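Local coordinates for protein alpha-pyrone synthesis polyketide synthase-like Pks18 (Mycobacterium tuberculosis, PDB 1TED) that probably makes tri- and tetraketide alpha-pyrones by extending medium- and long-chain acyl-CoA starters with malonyl-CoA, working as a homodimer, at residues A[130-144]-A[195-208]. Residues are numbered along the deposited sequence; the frame is centred on the assembly and turned at random.
Sequences YRAAEIGLLVLATST and MKALVVCIELCSVN. With MYR (myristic acid), chain E.
Thr144 holds OG1 between its backbone N and carbonyl carbon (chi1 50°), and the Glu203 chain bends at chi2; together these torsions bring the hydroxyl and the carboxylate into contact. Glu203 OE2 is gripped twice: Ser143 N donates to Glu203 OE2 at 2.6 Å, on its syn lone pair, while Thr144 OG1 donates from the anti side, somewhat out of the carboxylate plane. The same Thr144 OG1 accepts from Leu204 N at 2.9 Å, so side chains carry the pairing on where regular strand bonding ends. Glu203 OE1 bonds to Ser349, so both carboxylate oxygens are held, in keeping with a buried acid. Beyond these bonds Thr144 CG2 lies 3.7 Å from C12 of the myristic acid and Cys205 CB 3.6 Å from its C5, which places both residues along the acyl-binding tunnel.

Upstream, strands 135-142 and 196-204 run parallel, their directions 16° apart. From Leu198 to Ile202 the bonds alternate regularly, Leu198 N to Leu137 O being nearly straight (175°). On one face Leu140 CD2 packs against Val200 CG1 at 3.6 Å, and Leu138 lies alongside Leu198. At the far end Lys196 lays CE over a face of the Tyr130 ring, 3.8 Å from its centroid, a CH-pi contact.

The pair belongs to the N-terminal half of the thiolase fold. Helix 102-125 covers the face bearing Ile135, Val200 and Ile202; helix 177-191 packs against Leu137, Val139 and Ala197, and helix 349-361 against Cys201. Strand 166-171 flanks 135-142, and 226-236 continues the sheet beyond 196-204.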
loop_
_atom_site.group_PDB
_atom_site.type_symbol
_atom_site.label_atom_id
_atom_site.label_comp_id
_atom_site.label_asym_id
_atom_site.label_seq_id
_atom_site.Cartn_x
_atom_site.Cartn_y
_atom_site.Cartn_z
ATOM N N TYR A 130 21.453 3.454 15.826
ATOM C CA TYR A 130 21.456 3.123 14.417
ATOM C C TYR A 130 21.780 4.326 13.551
ATOM O O TYR A 130 21.204 5.401 13.701
ATOM C CB TYR A 130 20.110 2.526 14.013
ATOM C CG TYR A 130 19.667 1.404 14.921
ATOM C CD1 TYR A 130 20.578 0.453 15.391
ATOM C CD2 TYR A 130 18.335 1.291 15.314
ATOM C CE1 TYR A 130 20.169 -0.576 16.230
ATOM C CE2 TYR A 130 17.915 0.268 16.146
ATOM C CZ TYR A 130 18.831 -0.659 16.602
ATOM O OH TYR A 130 18.397 -1.663 17.442
ATOM N N ARG A 131 22.730 4.130 12.650
ATOM C CA ARG A 131 23.146 5.172 11.729
ATOM C C ARG A 131 22.171 5.117 10.554
ATOM O O ARG A 131 21.502 4.108 10.357
ATOM C CB ARG A 131 24.578 4.904 11.261
ATOM C CG ARG A 131 25.289 6.131 10.722
ATOM C CD ARG A 131 25.397 7.224 11.788
ATOM N NE ARG A 131 25.893 8.477 11.224
ATOM C CZ ARG A 131 25.294 9.142 10.238
ATOM N NH1 ARG A 131 24.170 8.675 9.702
ATOM N NH2 ARG A 131 25.825 10.272 9.780
ATOM N N ALA A 132 22.093 6.190 9.776
ATOM C CA ALA A 132 21.171 6.258 8.644
ATOM C C ALA A 132 21.279 5.126 7.627
ATOM O O ALA A 132 20.276 4.682 7.073
ATOM C CB ALA A 132 21.330 7.593 7.935
ATOM N N ALA A 133 22.494 4.669 7.369
ATOM C CA ALA A 133 22.711 3.597 6.410
ATOM C C ALA A 133 22.091 2.276 6.855
ATOM O O ALA A 133 21.866 1.389 6.036
ATOM C CB ALA A 133 24.208 3.407 6.182
ATOM N N GLU A 134 21.821 2.144 8.150
ATOM C CA GLU A 134 21.258 0.911 8.690
ATOM C C GLU A 134 19.758 0.752 8.505
ATOM O O GLU A 134 19.223 -0.345 8.656
ATOM C CB GLU A 134 21.595 0.799 10.171
ATOM C CG GLU A 134 23.069 0.827 10.435
ATOM C CD GLU A 134 23.373 0.843 11.908
ATOM O OE1 GLU A 134 23.127 -0.185 12.578
ATOM O OE2 GLU A 134 23.852 1.891 12.395
ATOM N N ILE A 135 19.084 1.849 8.186
ATOM C CA ILE A 135 17.645 1.834 7.973
ATOM C C ILE A 135 17.350 1.564 6.508
ATOM O O ILE A 135 17.396 2.475 5.692
ATOM C CB ILE A 135 17.032 3.178 8.367
ATOM C CG1 ILE A 135 17.345 3.462 9.838
ATOM C CG2 ILE A 135 15.543 3.162 8.118
ATOM C CD1 ILE A 135 16.774 4.764 10.346
ATOM N N GLY A 136 17.033 0.311 6.184
ATOM C CA GLY A 136 16.756 -0.061 4.803
ATOM C C GLY A 136 15.314 -0.109 4.304
ATOM O O GLY A 136 15.083 -0.328 3.111
ATOM N N LEU A 137 14.343 0.094 5.187
ATOM C CA LEU A 137 12.937 0.054 4.780
ATOM C C LEU A 137 12.078 1.034 5.570
ATOM O O LEU A 137 12.234 1.201 6.778
ATOM C CB LEU A 137 12.370 -1.368 4.953
ATOM C CG LEU A 137 10.891 -1.646 4.651
ATOM C CD1 LEU A 137 10.580 -1.355 3.189
ATOM C CD2 LEU A 137 10.575 -3.103 4.963
ATOM N N LEU A 138 11.168 1.675 4.860
ATOM C CA LEU A 138 10.253 2.632 5.449
ATOM C C LEU A 138 8.856 2.245 4.996
ATOM O O LEU A 138 8.559 2.296 3.798
ATOM C CB LEU A 138 10.573 4.043 4.957
ATOM C CG LEU A 138 9.453 5.077 5.086
ATOM C CD1 LEU A 138 9.027 5.211 6.527
ATOM C CD2 LEU A 138 9.940 6.409 4.570
ATOM N N VAL A 139 8.006 1.835 5.936
ATOM C CA VAL A 139 6.636 1.467 5.579
ATOM C C VAL A 139 5.698 2.545 6.092
ATOM O O VAL A 139 5.694 2.892 7.281
ATOM C CB VAL A 139 6.223 0.097 6.168
ATOM C CG1 VAL A 139 4.820 -0.275 5.693
ATOM C CG2 VAL A 139 7.213 -0.966 5.746
ATOM N N LEU A 140 4.899 3.081 5.186
ATOM C CA LEU A 140 3.967 4.137 5.544
ATOM C C LEU A 140 2.533 3.667 5.316
ATOM O O LEU A 140 2.177 3.250 4.214
ATOM C CB LEU A 140 4.269 5.375 4.699
ATOM C CG LEU A 140 3.619 6.723 5.015
ATOM C CD1 LEU A 140 2.145 6.690 4.643
ATOM C CD2 LEU A 140 3.837 7.065 6.488
ATOM N N ALA A 141 1.718 3.726 6.368
ATOM C CA ALA A 141 0.325 3.322 6.263
ATOM C C ALA A 141 -0.624 4.476 6.573
ATOM O O ALA A 141 -0.367 5.288 7.475
ATOM C CB ALA A 141 0.046 2.158 7.197
ATOM N N THR A 142 -1.723 4.531 5.818
ATOM C CA THR A 142 -2.753 5.553 5.993
ATOM C C THR A 142 -3.992 5.148 5.219
ATOM O O THR A 142 -3.915 4.356 4.279
ATOM C CB THR A 142 -2.333 6.930 5.415
ATOM O OG1 THR A 142 -0.968 7.199 5.750
ATOM C CG2 THR A 142 -3.224 8.037 5.977
ATOM N N SER A 143 -5.129 5.713 5.608
ATOM C CA SER A 143 -6.391 5.475 4.923
ATOM C C SER A 143 -7.123 6.810 4.834
ATOM O O SER A 143 -8.289 6.866 4.462
ATOM C CB SER A 143 -7.232 4.449 5.689
ATOM O OG SER A 143 -6.666 3.153 5.568
ATOM N N THR A 144 -6.417 7.892 5.160
ATOM C CA THR A 144 -7.005 9.235 5.147
ATOM C C THR A 144 -6.261 10.275 4.302
ATOM O O THR A 144 -6.550 11.464 4.402
ATOM C CB THR A 144 -7.117 9.793 6.589
ATOM O OG1 THR A 144 -5.855 9.652 7.259
ATOM C CG2 THR A 144 -8.201 9.047 7.378
ATOM N N MET A 195 19.947 -4.952 8.965
ATOM C CA MET A 195 19.236 -3.704 8.774
ATOM C C MET A 195 18.063 -3.477 9.715
ATOM O O MET A 195 17.664 -4.367 10.466
ATOM C CB MET A 195 18.763 -3.638 7.329
ATOM C CG MET A 195 19.869 -3.968 6.330
ATOM S SD MET A 195 21.154 -2.697 6.290
ATOM C CE MET A 195 20.371 -1.506 5.166
ATOM N N LYS A 196 17.527 -2.263 9.673
ATOM C CA LYS A 196 16.380 -1.900 10.492
ATOM C C LYS A 196 15.309 -1.369 9.565
ATOM O O LYS A 196 15.587 -0.963 8.426
ATOM C CB LYS A 196 16.743 -0.812 11.503
ATOM C CG LYS A 196 18.015 -1.079 12.279
ATOM C CD LYS A 196 17.915 -2.331 13.124
ATOM C CE LYS A 196 19.287 -2.726 13.641
ATOM N NZ LYS A 196 19.237 -3.985 14.409
ATOM N N ALA A 197 14.079 -1.367 10.060
ATOM C CA ALA A 197 12.959 -0.875 9.283
ATOM C C ALA A 197 12.204 0.138 10.119
ATOM O O ALA A 197 12.104 -0.003 11.352
ATOM C CB ALA A 197 12.047 -2.029 8.893
ATOM N N LEU A 198 11.695 1.162 9.439
ATOM C CA LEU A 198 10.930 2.218 10.079
ATOM C C LEU A 198 9.485 2.098 9.604
ATOM O O LEU A 198 9.219 2.094 8.395
ATOM C CB LEU A 198 11.489 3.600 9.700
ATOM C CG LEU A 198 10.692 4.826 10.180
ATOM C CD1 LEU A 198 10.765 4.940 11.694
ATOM C CD2 LEU A 198 11.250 6.093 9.556
ATOM N N VAL A 199 8.564 1.971 10.558
ATOM C CA VAL A 199 7.139 1.867 10.256
ATOM C C VAL A 199 6.432 3.124 10.746
ATOM O O VAL A 199 6.610 3.551 11.888
ATOM C CB VAL A 199 6.507 0.615 10.917
ATOM C CG1 VAL A 199 5.010 0.576 10.648
ATOM C CG2 VAL A 199 7.137 -0.624 10.345
ATOM N N VAL A 200 5.629 3.723 9.876
ATOM C CA VAL A 200 4.939 4.949 10.228
ATOM C C VAL A 200 3.464 4.897 9.851
ATOM O O VAL A 200 3.111 4.679 8.691
ATOM C CB VAL A 200 5.623 6.176 9.536
ATOM C CG1 VAL A 200 4.913 7.460 9.895
ATOM C CG2 VAL A 200 7.081 6.267 9.959
ATOM N N CYS A 201 2.609 5.070 10.854
ATOM C CA CYS A 201 1.172 5.087 10.645
ATOM C C CYS A 201 0.744 6.518 10.958
ATOM O O CYS A 201 1.023 7.038 12.035
ATOM C CB CYS A 201 0.489 4.086 11.575
ATOM S SG CYS A 201 1.060 2.375 11.374
ATOM N N ILE A 202 0.089 7.160 10.002
ATOM C CA ILE A 202 -0.342 8.542 10.165
ATOM C C ILE A 202 -1.801 8.631 9.749
ATOM O O ILE A 202 -2.170 8.264 8.633
ATOM C CB ILE A 202 0.526 9.491 9.289
ATOM C CG1 ILE A 202 -0.040 10.912 9.313
ATOM C CG2 ILE A 202 0.607 8.956 7.868
ATOM C CD1 ILE A 202 0.310 11.699 10.561
ATOM N N GLU A 203 -2.640 9.120 10.646
ATOM C CA GLU A 203 -4.047 9.187 10.328
ATOM C C GLU A 203 -4.617 10.557 10.654
ATOM O O GLU A 203 -4.568 11.019 11.799
ATOM C CB GLU A 203 -4.773 8.074 11.087
ATOM C CG GLU A 203 -5.740 7.251 10.244
ATOM C CD GLU A 203 -5.074 6.391 9.167
ATOM O OE1 GLU A 203 -4.364 5.421 9.516
ATOM O OE2 GLU A 203 -5.276 6.680 7.971
ATOM N N LEU A 204 -5.136 11.211 9.622
ATOM C CA LEU A 204 -5.717 12.540 9.744
ATOM C C LEU A 204 -7.170 12.557 9.302
ATOM O O LEU A 204 -7.487 12.954 8.176
ATOM C CB LEU A 204 -4.919 13.539 8.904
ATOM C CG LEU A 204 -3.798 14.294 9.616
ATOM C CD1 LEU A 204 -2.973 13.345 10.446
ATOM C CD2 LEU A 204 -2.940 15.016 8.577
ATOM N N CYS A 205 -8.049 12.128 10.199
ATOM C CA CYS A 205 -9.477 12.089 9.924
ATOM C C CYS A 205 -10.099 13.488 9.827
ATOM O O CYS A 205 -10.895 13.752 8.928
ATOM C CB CYS A 205 -10.198 11.280 11.015
ATOM S SG CYS A 205 -9.719 9.532 11.134
ATOM N N SER A 206 -9.731 14.374 10.754
ATOM C CA SER A 206 -10.270 15.736 10.789
ATOM C C SER A 206 -10.243 16.409 9.422
ATOM O O SER A 206 -11.076 17.259 9.117
ATOM C CB SER A 206 -9.502 16.594 11.816
ATOM O OG SER A 206 -8.164 16.871 11.417
ATOM N N VAL A 207 -9.285 16.007 8.599
ATOM C CA VAL A 207 -9.126 16.551 7.265
ATOM C C VAL A 207 -10.252 16.133 6.318
ATOM O O VAL A 207 -10.465 16.767 5.284
ATOM C CB VAL A 207 -7.746 16.133 6.697
ATOM C CG1 VAL A 207 -7.797 15.975 5.204
ATOM C CG2 VAL A 207 -6.725 17.179 7.057
ATOM N N ASN A 208 -10.985 15.082 6.674
ATOM C CA ASN A 208 -12.072 14.613 5.821
ATOM C C ASN A 208 -13.461 14.915 6.379
ATOM O O ASN A 208 -14.455 14.371 5.902
ATOM C CB ASN A 208 -11.945 13.102 5.564
ATOM C CG ASN A 208 -10.692 12.739 4.767
ATOM O OD1 ASN A 208 -9.631 12.473 5.336
ATOM N ND2 ASN A 208 -10.814 12.735 3.445
HETATM C C1 MYR E . -15.631 16.472 14.458
HETATM O O1 MYR E . -15.240 16.994 15.499
HETATM O O2 MYR E . -16.826 16.198 14.333
HETATM C C2 MYR E . -14.648 16.168 13.325
HETATM C C3 MYR E . -14.475 14.659 13.141
HETATM C C4 MYR E . -13.468 14.351 12.030
HETATM C C5 MYR E . -13.323 12.844 11.808
HETATM C C6 MYR E . -14.610 12.202 11.282
HETATM C C7 MYR E . -14.945 12.627 9.849
HETATM C C8 MYR E . -13.938 12.085 8.832
HETATM C C9 MYR E . -13.954 10.556 8.780
HETATM C C10 MYR E . -12.846 10.032 7.867
HETATM C C11 MYR E . -12.818 8.502 7.863
HETATM C C12 MYR E . -11.677 7.974 6.993
HETATM C C13 MYR E . -11.616 6.447 7.061
HETATM C C14 MYR E . -10.455 5.903 6.227
HETATM O O HOH W 1 -5.148 2.895 7.613
#